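Local coordinates for putative D-arabinose 5-phosphate isomerase (Klebsiella pneumoniae subsp. pneumoniae, PDB 3K2V), which probably interconverts D-arabinose 5-phosphate and D-ribulose 5-phosphate, and binds CMP-Kdo (CMK) through its tandem CBS domains, at residues A[119-124]-A[141-146]; A[108-113]-A[129-134]; A[74-79]-A[100-105]; A[41-46]-A[62-67]. One frame throughout, in Å; residues are numbered along the deposited sequence.

Contact 1: A[119-124]-A[141-146]; sequences NLMQSR and VHMHDL. With CMK (cytidine 5'-monophosphate 3-deoxy-beta-D-gulo-oct-2-ulo-pyranosonic acid), chain G.
Apolar packing carries this contact: the selenomethionine M121, on helix 114-124, reaches across to M143 and L146, where strand 136-142 gives way to a short turn of helix. M121 runs out with SE 3.9 Å from M143 N; a bend at chi3 (-99°) then turns CE toward L146, tip to tip, though the modelled gap between those tips is too short to trust. M143 is split over two conformers. In one of them its CE sits 3.5 Å from M121 CB and 3.8 Å from Q122 OE1, the M143 and Q122 chains lying roughly perpendicular, so the tight fit is only as sure as that conformer.

No hydrogen bond spans the two segments. The polar work is done within 141-146, where H142 and D145 form a capping box: H142 ND1 accepts from H144 N at 3.0 Å, almost straight (172°) and in the ring plane, while H142 N donates to D145 OD2 (2.8 Å), on the anti side and well out of the carboxylate plane. R148 takes the other carboxylate oxygen in a salt bridge. The cap limits rotation of the H142 ring, whose NE2 lies 3.5 Å from CMK O5, and H144 CD2 is 3.2 Å from CMK O8. Q122 OE1 bonds to H144 of the second subunit. Helix packed on strand end, with H142, the N-cap, and H144 both lining a nucleotide-sugar pocket, belongs to the CBS-pair dimer.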
# COMPACT_ATOMS: atom_id res chain seq x y z
N ASN A 119 -2.55 10.72 -11.64
CA ASN A 119 -1.57 10.48 -12.70
C ASN A 119 -0.16 10.40 -12.13
O ASN A 119 0.60 9.52 -12.51
CB ASN A 119 -1.65 11.54 -13.81
CG ASN A 119 -2.83 11.33 -14.76
OD1 ASN A 119 -3.36 10.24 -14.86
ND2 ASN A 119 -3.24 12.39 -15.46
N LEU A 120 0.16 11.29 -11.19
CA LEU A 120 1.46 11.29 -10.53
C LEU A 120 1.65 10.01 -9.73
O LEU A 120 2.72 9.38 -9.78
CB LEU A 120 1.63 12.51 -9.60
CG LEU A 120 2.96 12.58 -8.84
CD1 LEU A 120 4.14 12.73 -9.82
CD2 LEU A 120 2.97 13.71 -7.83
N MSE A 121 0.61 9.61 -9.01
CA MSE A 121 0.71 8.41 -8.18
C MSE A 121 0.91 7.16 -9.06
O MSE A 121 1.73 6.29 -8.73
CB MSE A 121 -0.52 8.26 -7.26
CG MSE A 121 -0.49 9.24 -6.08
SE MSE A 121 -1.91 8.92 -4.71
CE MSE A 121 -3.20 10.26 -5.25
N GLN A 122 0.19 7.11 -10.17
CA GLN A 122 0.33 6.03 -11.15
C GLN A 122 1.72 5.99 -11.72
O GLN A 122 2.31 4.93 -11.79
CB GLN A 122 -0.64 6.21 -12.33
CG GLN A 122 -2.06 5.86 -12.00
CD GLN A 122 -2.23 4.39 -11.77
OE1 GLN A 122 -2.31 3.94 -10.62
NE2 GLN A 122 -2.25 3.62 -12.86
N SER A 123 2.23 7.14 -12.14
CA SER A 123 3.54 7.18 -12.78
C SER A 123 4.68 6.91 -11.81
O SER A 123 5.72 6.39 -12.21
CB SER A 123 3.76 8.48 -13.54
OG SER A 123 4.04 9.55 -12.68
N ARG A 124 4.48 7.20 -10.52
CA ARG A 124 5.50 6.89 -9.51
C ARG A 124 5.26 5.61 -8.73
O ARG A 124 6.09 5.23 -7.92
CB ARG A 124 5.64 8.06 -8.53
CG ARG A 124 5.89 9.43 -9.17
CD ARG A 124 7.16 9.45 -10.00
NE ARG A 124 8.33 9.38 -9.13
CZ ARG A 124 8.94 10.43 -8.56
NH1 ARG A 124 8.49 11.67 -8.76
NH2 ARG A 124 10.00 10.23 -7.79
N VAL A 141 -2.97 13.08 0.69
CA VAL A 141 -4.05 12.47 -0.07
C VAL A 141 -3.66 11.04 -0.39
O VAL A 141 -2.55 10.80 -0.86
CB VAL A 141 -4.29 13.16 -1.42
CG1 VAL A 141 -5.54 12.56 -2.09
CG2 VAL A 141 -4.44 14.65 -1.25
N HIS A 142 -4.58 10.11 -0.17
CA HIS A 142 -4.39 8.70 -0.50
C HIS A 142 -5.21 8.38 -1.74
O HIS A 142 -6.26 9.00 -1.98
CB HIS A 142 -4.88 7.83 0.66
CG HIS A 142 -4.39 6.40 0.60
ND1 HIS A 142 -4.99 5.44 -0.19
CD2 HIS A 142 -3.38 5.78 1.24
CE1 HIS A 142 -4.36 4.29 -0.04
NE2 HIS A 142 -3.37 4.47 0.82
N MSE A 143 -4.74 7.41 -2.51
CA MSE A 143 -5.50 6.94 -3.67
C MSE A 143 -6.95 6.64 -3.30
O MSE A 143 -7.85 6.97 -4.07
CB MSE A 143 -4.81 5.74 -4.34
CG MSE A 143 -5.26 5.47 -5.80
SE MSE A 143 -4.02 4.21 -6.70
CE MSE A 143 -2.56 5.45 -7.09
N HIS A 144 -7.19 6.05 -2.12
CA HIS A 144 -8.57 5.78 -1.65
C HIS A 144 -9.45 7.03 -1.59
O HIS A 144 -10.64 6.96 -1.88
CB HIS A 144 -8.58 5.13 -0.26
CG HIS A 144 -8.17 3.69 -0.25
ND1 HIS A 144 -8.67 2.78 -1.14
CD2 HIS A 144 -7.32 3.01 0.55
CE1 HIS A 144 -8.14 1.59 -0.90
NE2 HIS A 144 -7.33 1.71 0.13
N ASP A 145 -8.85 8.15 -1.20
CA ASP A 145 -9.56 9.44 -1.13
C ASP A 145 -10.06 9.91 -2.49
O ASP A 145 -11.11 10.55 -2.59
CB ASP A 145 -8.65 10.53 -0.56
CG ASP A 145 -8.15 10.22 0.83
OD1 ASP A 145 -8.94 9.70 1.63
OD2 ASP A 145 -6.97 10.50 1.14
N LEU A 146 -9.33 9.59 -3.55
CA LEU A 146 -9.69 10.03 -4.89
C LEU A 146 -10.85 9.24 -5.47
O LEU A 146 -11.44 9.68 -6.46
CB LEU A 146 -8.49 10.02 -5.83
CG LEU A 146 -7.28 10.80 -5.30
CD1 LEU A 146 -6.16 10.80 -6.32
CD2 LEU A 146 -7.61 12.23 -4.87
N1C CMK G . -6.15 -8.48 2.57
C2C CMK G . -6.99 -9.56 2.15
N3C CMK G . -7.14 -9.81 0.80
C4C CMK G . -6.50 -9.02 -0.16
C5C CMK G . -5.69 -7.96 0.23
C6C CMK G . -5.52 -7.69 1.59
O2C CMK G . -7.56 -10.28 2.97
N4C CMK G . -6.68 -9.31 -1.45
C1' CMK G . -5.97 -8.19 4.03
C2' CMK G . -4.50 -8.01 4.48
O2' CMK G . -3.86 -9.28 4.75
C3' CMK G . -4.65 -7.16 5.74
C4' CMK G . -5.98 -6.39 5.54
O4' CMK G . -6.65 -6.95 4.38
O3' CMK G . -4.72 -8.02 6.88
C5' CMK G . -5.71 -4.93 5.03
O5' CMK G . -4.81 -4.96 3.84
PA CMK G . -3.61 -3.85 3.78
O1A CMK G . -2.65 -4.40 4.88
O2A CMK G . -3.01 -3.77 2.43
O6 CMK G . -4.76 -0.16 4.44
C2 CMK G . -3.79 -1.22 4.77
O2 CMK G . -4.36 -2.47 4.25
C3 CMK G . -2.46 -0.92 4.09
C4 CMK G . -1.99 0.49 4.42
O4 CMK G . -0.76 0.72 3.71
C5 CMK G . -3.04 1.53 4.04
C6 CMK G . -4.32 1.18 4.82
C7 CMK G . -5.54 2.14 4.82
C1 CMK G . -3.53 -1.38 6.29
O1X CMK G . -3.30 -2.55 6.67
O1Y CMK G . -3.49 -0.37 7.04
O5 CMK G . -3.30 1.46 2.64
C8 CMK G . -6.23 2.30 3.47
O8 CMK G . -7.64 2.51 3.69
O7 CMK G . -6.53 1.64 5.74

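Contact 2: A[108-113]-A[129-134]; sequences IRPGTL and VLVADG
I108 and strand 128-133 meet through peptide planes, with no aromatic ring taking part. The carbonyl of I108 receives A132 N at 2.9 Å, nearly end-on, and the carbonyl of L130 receives I108 N at 2.9 Å, slightly tilted from its plane, which makes I108 and V131 a parallel bridge. Next along, R109 O is gripped twice from one face of its plane, by T112 N and by T112 OG1 (2.7 Å), in a type I turn from R109 to T112. V131 CA adds a CA-H...O contact of 3.3 Å to I108 O. The P110 ring comes in beside this ladder: its CD is 3.6 Å from A132 O, and its CB lies 3.9 Å from V131 CG1.

I108 supplies the rest of the apolar side. Its CG1 stands between backbone N and carbonyl carbon (chi1 59°), and CD1 runs on to V129 CG1, 3.8 Å away, the two chains roughly perpendicular. CG2 leans on the other methyl of V129. Strands 107-108 and 128-133 are the parallel neighbours of a beta-alpha-beta unit in the second CBS domain, with helix 114-124 between them.

Directional backbone bonds thus fix the register and aliphatic carbons fill the side. The R109 and D133 charges do not meet, so electrostatics probably add little.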
# COMPACT_ATOMS: atom_id res chain seq x y z
N ILE A 108 2.70 17.49 -3.97
CA ILE A 108 2.01 18.32 -4.93
C ILE A 108 1.47 19.55 -4.19
O ILE A 108 1.37 19.56 -2.96
CB ILE A 108 0.85 17.55 -5.60
CG1 ILE A 108 -0.15 17.07 -4.52
CG2 ILE A 108 1.40 16.39 -6.44
CD1 ILE A 108 -1.32 16.20 -5.03
N ARG A 109 1.15 20.58 -4.96
CA ARG A 109 0.57 21.82 -4.42
C ARG A 109 -0.91 21.59 -4.10
O ARG A 109 -1.56 20.70 -4.70
CB ARG A 109 0.71 22.94 -5.45
CG ARG A 109 2.14 23.40 -5.68
CD ARG A 109 2.21 24.40 -6.81
NE ARG A 109 1.54 25.65 -6.42
CZ ARG A 109 1.32 26.68 -7.22
NH1 ARG A 109 1.68 26.64 -8.50
NH2 ARG A 109 0.71 27.77 -6.74
N PRO A 110 -1.46 22.39 -3.18
CA PRO A 110 -2.85 22.17 -2.80
C PRO A 110 -3.87 22.44 -3.91
O PRO A 110 -4.99 21.95 -3.83
CB PRO A 110 -3.03 23.10 -1.60
CG PRO A 110 -1.90 24.08 -1.66
CD PRO A 110 -0.78 23.34 -2.29
N GLY A 111 -3.51 23.22 -4.93
CA GLY A 111 -4.40 23.45 -6.07
C GLY A 111 -4.36 22.37 -7.13
O GLY A 111 -5.14 22.42 -8.08
N THR A 112 -3.49 21.37 -6.96
CA THR A 112 -3.42 20.27 -7.91
C THR A 112 -4.76 19.56 -8.00
O THR A 112 -5.40 19.31 -6.98
CB THR A 112 -2.35 19.27 -7.49
OG1 THR A 112 -1.12 19.97 -7.27
CG2 THR A 112 -2.15 18.15 -8.56
N LEU A 113 -5.20 19.28 -9.23
CA LEU A 113 -6.44 18.55 -9.46
C LEU A 113 -6.26 17.09 -9.07
O LEU A 113 -5.16 16.53 -9.21
CB LEU A 113 -6.91 18.66 -10.93
CG LEU A 113 -7.20 20.07 -11.45
CD1 LEU A 113 -7.77 19.98 -12.87
CD2 LEU A 113 -8.15 20.84 -10.52
N VAL A 129 0.24 10.75 -1.47
CA VAL A 129 1.09 11.87 -1.86
C VAL A 129 0.96 13.00 -0.83
O VAL A 129 -0.12 13.23 -0.25
CB VAL A 129 0.74 12.33 -3.31
CG1 VAL A 129 -0.69 12.84 -3.39
CG2 VAL A 129 1.69 13.41 -3.83
N LEU A 130 2.08 13.66 -0.56
CA LEU A 130 2.09 14.77 0.39
C LEU A 130 1.55 16.00 -0.34
O LEU A 130 1.80 16.18 -1.54
CB LEU A 130 3.51 15.06 0.88
CG LEU A 130 4.24 13.87 1.50
CD1 LEU A 130 5.67 14.29 1.79
CD2 LEU A 130 3.52 13.41 2.76
N VAL A 131 0.83 16.84 0.39
CA VAL A 131 0.36 18.12 -0.17
C VAL A 131 1.13 19.18 0.58
O VAL A 131 1.10 19.21 1.82
CB VAL A 131 -1.14 18.31 -0.06
CG1 VAL A 131 -1.55 19.63 -0.75
CG2 VAL A 131 -1.89 17.12 -0.71
N ALA A 132 1.86 20.01 -0.15
CA ALA A 132 2.80 20.93 0.45
C ALA A 132 2.85 22.27 -0.24
O ALA A 132 2.58 22.38 -1.44
CB ALA A 132 4.23 20.33 0.45
N ASP A 133 3.25 23.26 0.54
CA ASP A 133 3.70 24.56 0.04
C ASP A 133 5.22 24.63 0.26
O ASP A 133 5.69 24.94 1.35
CB ASP A 133 3.01 25.70 0.78
CG ASP A 133 3.65 27.06 0.47
OD1 ASP A 133 4.18 27.23 -0.66
OD2 ASP A 133 3.69 27.94 1.37
N GLY A 134 6.00 24.32 -0.78
CA GLY A 134 7.47 24.24 -0.62
C GLY A 134 7.78 23.01 0.21
O GLY A 134 7.41 21.91 -0.19

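Contact 3: A[74-79]-A[100-105]; sequences IGIFTD and VMTRGG. With CMK (cytidine 5'-monophosphate 3-deoxy-beta-D-gulo-oct-2-ulo-pyranosonic acid), chain C.
F77 and M101 are aimed at their partners across the contact by their first torsions. F77 turns CG anti to its own N (chi1 -168°), bringing the ring edge against V100 O, near the ring plane, and CE1 within 3.6 Å of V100 CG2. Selenomethionine M101 has CG between N and carbonyl carbon (chi1 66°) and runs out extended from there, so that CE comes 3.5 Å from I74 CG2 and also lies over the centre of one face of the R103 guanidinium.

The backbones pair antiparallel. I76 and T102 exchange two bonds, I76 N to T102 O and T102 N to I76 O (2.8 Å), and next to them G75 and R103 make a non-hydrogen-bonded pair; G75 CA also makes a CA-H...O contact of 3.2 Å with G104 O. G104 N reaches I74 O from above the carbonyl plane. Toward the neighbouring strand, I74 and G75 both face I66, a classic beta bulge.

The ligand lies along the face bearing I76 and T102. T102 OG1 is 2.9 Å from CMK O2', with O3' and D81 as weaker partners, and in one of two I76 conformers, so with some doubt, CD1 lies 3.2 Å from CMK O2C of the cytosine. Farther along, T78, the N-cap of helix 79-86, gives its OG1 proton to phosphate O1A (2.9 Å), and R83 and R84 also bond to the ligand. A strand ending in a threonine that caps the next helix, beside a short antiparallel strand, here holds ribose and phosphate in the nucleotide site of a CBS pair.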
# COMPACT_ATOMS: atom_id res chain seq x y z
N ILE A 74 10.88 16.48 6.29
CA ILE A 74 12.24 15.98 6.29
C ILE A 74 12.28 14.66 5.51
O ILE A 74 13.21 14.41 4.75
CB ILE A 74 12.72 15.73 7.72
CG1 ILE A 74 12.62 17.01 8.54
CG2 ILE A 74 14.19 15.14 7.72
CD1 ILE A 74 13.05 16.78 10.01
N GLY A 75 11.26 13.85 5.67
CA GLY A 75 11.24 12.54 5.06
C GLY A 75 9.88 11.89 5.15
O GLY A 75 8.91 12.50 5.65
N ILE A 76 9.79 10.68 4.61
CA ILE A 76 8.60 9.86 4.74
C ILE A 76 9.00 8.41 4.95
O ILE A 76 10.15 8.02 4.69
CB ILE A 76 7.65 9.95 3.49
CG1 ILE A 76 8.21 9.18 2.29
CG2 ILE A 76 7.36 11.39 3.13
CD1 ILE A 76 9.06 9.99 1.41
N PHE A 77 8.05 7.63 5.44
CA PHE A 77 8.24 6.19 5.64
C PHE A 77 6.93 5.48 5.39
O PHE A 77 5.91 5.82 6.00
CB PHE A 77 8.72 5.94 7.04
CG PHE A 77 9.22 4.54 7.28
CD1 PHE A 77 10.48 4.17 6.85
CD2 PHE A 77 8.46 3.63 7.97
CE1 PHE A 77 10.97 2.85 7.09
CE2 PHE A 77 8.94 2.33 8.23
CZ PHE A 77 10.19 1.95 7.79
N THR A 78 6.95 4.51 4.48
CA THR A 78 5.78 3.73 4.10
C THR A 78 5.89 2.28 4.58
O THR A 78 6.97 1.82 4.97
CB THR A 78 5.62 3.69 2.56
OG1 THR A 78 6.68 2.91 2.00
CG2 THR A 78 5.62 5.09 1.94
N ASP A 79 4.78 1.54 4.52
CA ASP A 79 4.81 0.10 4.80
C ASP A 79 5.78 -0.64 3.87
O ASP A 79 6.48 -1.54 4.28
CB ASP A 79 3.41 -0.51 4.70
CG ASP A 79 2.48 -0.07 5.84
OD1 ASP A 79 2.98 0.41 6.89
OD2 ASP A 79 1.24 -0.19 5.69
N VAL A 100 16.12 5.21 8.86
CA VAL A 100 15.48 4.36 7.87
C VAL A 100 14.48 5.06 6.96
O VAL A 100 13.99 4.46 6.00
CB VAL A 100 14.83 3.12 8.51
CG1 VAL A 100 15.88 2.29 9.26
CG2 VAL A 100 13.64 3.48 9.44
N MSE A 101 14.15 6.32 7.24
CA MSE A 101 13.20 7.06 6.42
C MSE A 101 13.74 7.32 5.00
O MSE A 101 14.95 7.36 4.79
CB MSE A 101 12.91 8.42 7.06
CG MSE A 101 14.08 9.34 7.10
SE MSE A 101 13.66 11.00 8.06
CE MSE A 101 15.39 11.83 7.95
N THR A 102 12.82 7.49 4.05
CA THR A 102 13.15 8.04 2.73
C THR A 102 13.27 9.54 2.90
O THR A 102 12.39 10.17 3.45
CB THR A 102 12.01 7.72 1.71
OG1 THR A 102 11.95 6.31 1.51
CG2 THR A 102 12.18 8.42 0.36
N ARG A 103 14.37 10.12 2.45
CA ARG A 103 14.54 11.56 2.59
C ARG A 103 13.68 12.30 1.56
O ARG A 103 13.45 11.81 0.46
CB ARG A 103 16.01 11.95 2.48
CG ARG A 103 16.80 11.52 3.71
CD ARG A 103 18.06 12.37 3.93
NE ARG A 103 18.57 12.16 5.29
CZ ARG A 103 18.43 13.01 6.32
NH1 ARG A 103 17.80 14.18 6.19
NH2 ARG A 103 18.94 12.68 7.51
N GLY A 104 13.17 13.47 1.96
CA GLY A 104 12.27 14.23 1.10
C GLY A 104 10.90 13.58 1.03
O GLY A 104 10.36 13.13 2.04
N GLY A 105 10.35 13.47 -0.16
CA GLY A 105 9.03 12.91 -0.34
C GLY A 105 8.36 13.57 -1.53
O GLY A 105 8.55 14.77 -1.77
N1C CMK C . 7.42 7.75 -1.45
C2C CMK C . 7.78 9.10 -1.57
N3C CMK C . 6.76 10.05 -1.49
C4C CMK C . 5.42 9.72 -1.34
C5C CMK C . 5.06 8.36 -1.22
C6C CMK C . 6.07 7.39 -1.29
O2C CMK C . 8.96 9.47 -1.71
N4C CMK C . 4.53 10.74 -1.28
C1' CMK C . 8.51 6.71 -1.53
C2' CMK C . 8.42 5.67 -0.40
O2' CMK C . 9.13 6.18 0.74
C3' CMK C . 9.11 4.47 -1.04
C4' CMK C . 8.78 4.62 -2.54
O4' CMK C . 8.31 6.02 -2.75
O3' CMK C . 10.51 4.56 -0.85
C5' CMK C . 7.62 3.76 -3.00
O5' CMK C . 6.44 3.94 -2.15
PA CMK C . 5.70 2.57 -1.62
O1A CMK C . 6.61 1.87 -0.67
O2A CMK C . 4.39 2.92 -0.98
O6 CMK C . 4.54 0.10 -4.41
C2 CMK C . 5.26 0.29 -3.17
O2 CMK C . 5.46 1.73 -3.00
C3 CMK C . 4.42 -0.32 -2.03
C4 CMK C . 3.89 -1.73 -2.35
O4 CMK C . 3.00 -2.18 -1.29
C5 CMK C . 3.21 -1.80 -3.70
C6 CMK C . 4.21 -1.28 -4.72
C7 CMK C . 3.63 -1.24 -6.13
C1 CMK C . 6.69 -0.27 -3.23
O1X CMK C . 7.47 0.33 -4.00
O1Y CMK C . 7.01 -1.23 -2.50
O5 CMK C . 2.00 -1.00 -3.72
C8 CMK C . 4.72 -0.88 -7.16
O8 CMK C . 4.07 -0.61 -8.40
O7 CMK C . 3.10 -2.51 -6.46

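Contact 4: A[41-46]-A[62-67]; sequences PHVGLQ and GMTAIC. With CMK (cytidine 5'-monophosphate 3-deoxy-beta-D-gulo-oct-2-ulo-pyranosonic acid), chain G.
I66 runs alongside V43 and can be followed outward from the strand. Its CB is 4.1 Å from V43 O. There the chain forks: CG1, beside the backbone N at chi1 -64°, meets V43 CG2 at 4.0 Å, while CG2 goes the other way to G44 O and lies 4.3 Å from L45 CD1. At the tip, I66 CD1 packs 3.6 Å from I76 C in the next strand.

H42 with A65 and V43 with I66 are parallel bridges, joining the two strands of a beta-alpha-beta unit whose crossover is helix 49-59. Three backbone bonds hold them: A65 N to P41 O, V43 N to A65 O (3.0 Å) and C67 N to V43 O. A65 O is gripped from opposite faces of its plane, by V43 N and by T64 OG1 (3.0 Å). Past the last of these backbone bonds, one water bridges L45 N and C67 O.

C67 SG stands obliquely to the H42 ring, 5.4 Å from its centroid. Toward the other end P41 CG presses on M63 O (3.2 Å), and beyond it G62 brings its CA against CMK O4 in the ligand pocket.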
# COMPACT_ATOMS: atom_id res chain seq x y z
N PRO A 41 -0.62 11.86 9.27
CA PRO A 41 0.41 11.08 9.97
C PRO A 41 1.78 11.74 9.91
O PRO A 41 2.34 11.94 8.83
CB PRO A 41 0.43 9.75 9.23
CG PRO A 41 -0.04 10.07 7.85
CD PRO A 41 -0.85 11.36 7.90
N HIS A 42 2.29 12.11 11.06
CA HIS A 42 3.62 12.65 11.12
C HIS A 42 4.24 12.41 12.48
O HIS A 42 3.53 12.35 13.50
CB HIS A 42 3.66 14.13 10.76
CG HIS A 42 2.92 15.02 11.71
ND1 HIS A 42 3.51 15.59 12.82
CD2 HIS A 42 1.63 15.45 11.70
CE1 HIS A 42 2.62 16.32 13.46
NE2 HIS A 42 1.48 16.28 12.79
N VAL A 43 5.56 12.18 12.46
CA VAL A 43 6.36 12.08 13.67
C VAL A 43 7.57 12.99 13.51
O VAL A 43 7.84 13.50 12.44
CB VAL A 43 6.83 10.63 13.96
CG1 VAL A 43 5.62 9.69 14.11
CG2 VAL A 43 7.79 10.10 12.88
N GLY A 44 8.26 13.22 14.61
CA GLY A 44 9.45 14.04 14.62
C GLY A 44 10.72 13.30 14.27
O GLY A 44 10.76 12.05 14.20
N LEU A 45 11.78 14.08 14.09
CA LEU A 45 13.06 13.56 13.65
C LEU A 45 13.69 12.62 14.67
O LEU A 45 14.44 11.73 14.27
CB LEU A 45 14.04 14.70 13.34
CG LEU A 45 15.38 14.29 12.70
CD1 LEU A 45 15.12 13.64 11.35
CD2 LEU A 45 16.30 15.51 12.57
N GLN A 46 13.38 12.77 15.96
CA GLN A 46 13.93 11.86 16.98
C GLN A 46 13.04 10.64 17.27
O GLN A 46 13.33 9.89 18.19
CB GLN A 46 14.22 12.61 18.31
CG GLN A 46 14.89 13.98 18.17
CD GLN A 46 16.08 13.97 17.23
OE1 GLN A 46 16.89 13.05 17.25
NE2 GLN A 46 16.18 15.00 16.38
N GLY A 62 -1.12 4.08 5.58
CA GLY A 62 -0.01 3.26 5.13
C GLY A 62 1.35 3.96 5.10
O GLY A 62 2.33 3.41 4.60
N MSE A 63 1.41 5.15 5.66
CA MSE A 63 2.63 5.94 5.65
C MSE A 63 2.59 7.00 6.72
O MSE A 63 1.54 7.30 7.28
CB MSE A 63 2.85 6.62 4.28
CG MSE A 63 1.71 7.53 3.83
SE MSE A 63 2.39 9.26 3.17
CE MSE A 63 3.00 9.95 4.85
N THR A 64 3.76 7.55 7.01
CA THR A 64 3.91 8.71 7.84
C THR A 64 4.96 9.64 7.26
O THR A 64 5.93 9.19 6.65
CB THR A 64 4.26 8.35 9.31
OG1 THR A 64 4.23 9.53 10.13
CG2 THR A 64 5.65 7.64 9.42
N ALA A 65 4.74 10.93 7.45
CA ALA A 65 5.77 11.92 7.26
C ALA A 65 6.66 12.02 8.50
O ALA A 65 6.28 11.65 9.63
CB ALA A 65 5.12 13.33 6.98
N ILE A 66 7.86 12.52 8.28
CA ILE A 66 8.77 12.91 9.33
C ILE A 66 8.99 14.40 9.11
O ILE A 66 9.44 14.81 8.03
CB ILE A 66 10.12 12.17 9.28
CG1 ILE A 66 9.94 10.65 9.50
CG2 ILE A 66 11.06 12.73 10.37
CD1 ILE A 66 9.49 9.83 8.28
N CYS A 67 8.62 15.21 10.10
CA CYS A 67 8.62 16.67 10.00
C CYS A 67 9.42 17.30 11.11
O CYS A 67 9.54 16.74 12.20
CB CYS A 67 7.18 17.21 10.10
SG CYS A 67 6.15 16.75 8.71
N1C CMK G . -6.15 -8.48 2.57
C2C CMK G . -6.99 -9.56 2.15
N3C CMK G . -7.14 -9.81 0.80
C4C CMK G . -6.50 -9.02 -0.16
C5C CMK G . -5.69 -7.96 0.23
C6C CMK G . -5.52 -7.69 1.59
O2C CMK G . -7.56 -10.28 2.97
N4C CMK G . -6.68 -9.31 -1.45
C1' CMK G . -5.97 -8.19 4.03
C2' CMK G . -4.50 -8.01 4.48
O2' CMK G . -3.86 -9.28 4.75
C3' CMK G . -4.65 -7.16 5.74
C4' CMK G . -5.98 -6.39 5.54
O4' CMK G . -6.65 -6.95 4.38
O3' CMK G . -4.72 -8.02 6.88
C5' CMK G . -5.71 -4.93 5.03
O5' CMK G . -4.81 -4.96 3.84
PA CMK G . -3.61 -3.85 3.78
O1A CMK G . -2.65 -4.40 4.88
O2A CMK G . -3.01 -3.77 2.43
O6 CMK G . -4.76 -0.16 4.44
C2 CMK G . -3.79 -1.22 4.77
O2 CMK G . -4.36 -2.47 4.25
C3 CMK G . -2.46 -0.92 4.09
C4 CMK G . -1.99 0.49 4.42
O4 CMK G . -0.76 0.72 3.71
C5 CMK G . -3.04 1.53 4.04
C6 CMK G . -4.32 1.18 4.82
C7 CMK G . -5.54 2.14 4.82
C1 CMK G . -3.53 -1.38 6.29
O1X CMK G . -3.30 -2.55 6.67
O1Y CMK G . -3.49 -0.37 7.04
O5 CMK G . -3.30 1.46 2.64
C8 CMK G . -6.23 2.30 3.47
O8 CMK G . -7.64 2.51 3.69
O7 CMK G . -6.53 1.64 5.74
O HOH W 1 11.38 16.94 14.39

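In the fold
From the N terminus, contact 4 closes first, bringing 62-67 back beside 41-46 after helix 49-59. The chain turns directly into strand 73-78, and contact 3, next in series, closes the longer loop through helices 79-86 and 97-100. These two share one sheet, joined by backbone bonds of I66 with I74 and G75. The second half is threaded differently: contacts 2 and 1 cross, their segments alternating as 108-113, 119-124, 129-134 and 141-146, so helix 114-124 and a second sheet interlock. L130 links the two halves by packing on I76 of contact 3 and M63 of contact 4. Contacts 1 and 4, centres about 19 Å apart, both touch one CMK.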